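Local coordinates for microtubule-associated protein 1A/1B, light chain 3 (Trypanosoma brucei brucei, PDB 3W1Y) that probably acts in autophagy as a ubiquitin-like Atg8-family protein, and is thought to be attached to membrane phosphatidylethanolamine, at residues Thr13-Phe16 with Ala17-Ala20. Numbering follows the deposited sequence.
Sequences TRSF and AERA
The guanidinium of Arg19 carries CA of Phe16 over one face, offset toward the rim, and takes the carbonyl of Arg14 at its edge. Arg19 NE and NH2 both donate to Arg14 O, at 3.0 and 3.1 Å, a side-on grip that lies in the guanidinium plane although NE stands well above the carbonyl plane. A bend at chi3 (-101°) folds the arginine back to this carbonyl, while its NH1 makes a salt bridge with Asp123. The Phe16 ring stands almost perpendicular to the guanidinium, its CE2 3.9 Å from Ala20 CB, and also touches Pro122. At the start of helix 16-29, Ser15 and Glu18 form a capping box: Glu18 N donates to Ser15 OG (3.2 Å), and Ser15 N returns a bond to Glu18 OE2 (3.0 Å). Ser15 OG is also hydrogen-bonded to this oxygen, from the opposite face of the carboxylate plane. Arg14 lays CB and CG against the Glu18 chain; its NH1 donates in plane to Thr13 OG1 and salt-bridges Glu64. Ser15 OG thus caps one first-turn amide, and an arginine whose charge Asp123 probably balances fixes the link between helices 9-13 and 16-29, together the N-terminal extension Atg8 proteins add to the ubiquitin-like fold.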
# COMPACT_ATOMS: atom_id res chain seq x y z
N THR A 13 19.51 17.01 12.13
CA THR A 13 19.14 18.43 12.22
C THR A 13 18.41 18.76 13.50
O THR A 13 18.20 19.93 13.79
CB THR A 13 18.29 18.91 10.99
OG1 THR A 13 17.15 18.06 10.85
CG2 THR A 13 19.08 18.80 9.71
N ARG A 14 18.00 17.75 14.26
CA ARG A 14 17.40 17.96 15.58
C ARG A 14 18.27 17.31 16.64
O ARG A 14 18.68 16.16 16.46
CB ARG A 14 15.99 17.38 15.65
CG ARG A 14 14.89 18.30 15.20
CD ARG A 14 14.98 18.67 13.70
NE ARG A 14 13.77 19.34 13.24
CZ ARG A 14 13.50 19.62 11.98
NH1 ARG A 14 14.37 19.32 11.01
NH2 ARG A 14 12.36 20.21 11.68
N SER A 15 18.57 18.04 17.72
CA SER A 15 19.28 17.43 18.85
C SER A 15 18.49 16.25 19.39
O SER A 15 17.26 16.23 19.34
CB SER A 15 19.54 18.45 19.97
OG SER A 15 18.32 18.95 20.50
N PHE A 16 19.21 15.25 19.90
CA PHE A 16 18.54 14.16 20.58
C PHE A 16 17.58 14.72 21.65
O PHE A 16 16.43 14.26 21.78
CB PHE A 16 19.54 13.19 21.20
CG PHE A 16 18.90 12.01 21.89
CD1 PHE A 16 18.65 10.83 21.19
CD2 PHE A 16 18.55 12.08 23.24
CE1 PHE A 16 18.07 9.72 21.83
CE2 PHE A 16 17.96 10.98 23.88
CZ PHE A 16 17.71 9.81 23.17
N ALA A 17 18.07 15.70 22.41
CA ALA A 17 17.32 16.24 23.55
C ALA A 17 15.93 16.73 23.09
O ALA A 17 14.94 16.36 23.69
CB ALA A 17 18.12 17.37 24.26
N GLU A 18 15.88 17.54 22.04
CA GLU A 18 14.61 18.02 21.48
C GLU A 18 13.70 16.92 20.87
O GLU A 18 12.48 16.95 21.04
CB GLU A 18 14.80 19.23 20.54
CG GLU A 18 15.31 18.94 19.14
CD GLU A 18 15.63 20.24 18.33
OE1 GLU A 18 14.68 20.96 17.98
OE2 GLU A 18 16.84 20.50 18.05
N ARG A 19 14.28 15.94 20.19
CA ARG A 19 13.47 14.79 19.75
C ARG A 19 12.88 13.99 20.93
O ARG A 19 11.70 13.71 20.93
CB ARG A 19 14.27 13.89 18.83
CG ARG A 19 14.73 14.57 17.58
CD ARG A 19 15.49 13.58 16.74
NE ARG A 19 16.93 13.77 16.88
CZ ARG A 19 17.78 12.84 17.28
NH1 ARG A 19 17.39 11.61 17.62
NH2 ARG A 19 19.06 13.16 17.34
N ALA A 20 13.71 13.62 21.91
CA ALA A 20 13.25 12.94 23.12
C ALA A 20 12.15 13.70 23.86
O ALA A 20 11.20 13.10 24.34
CB ALA A 20 14.43 12.65 24.09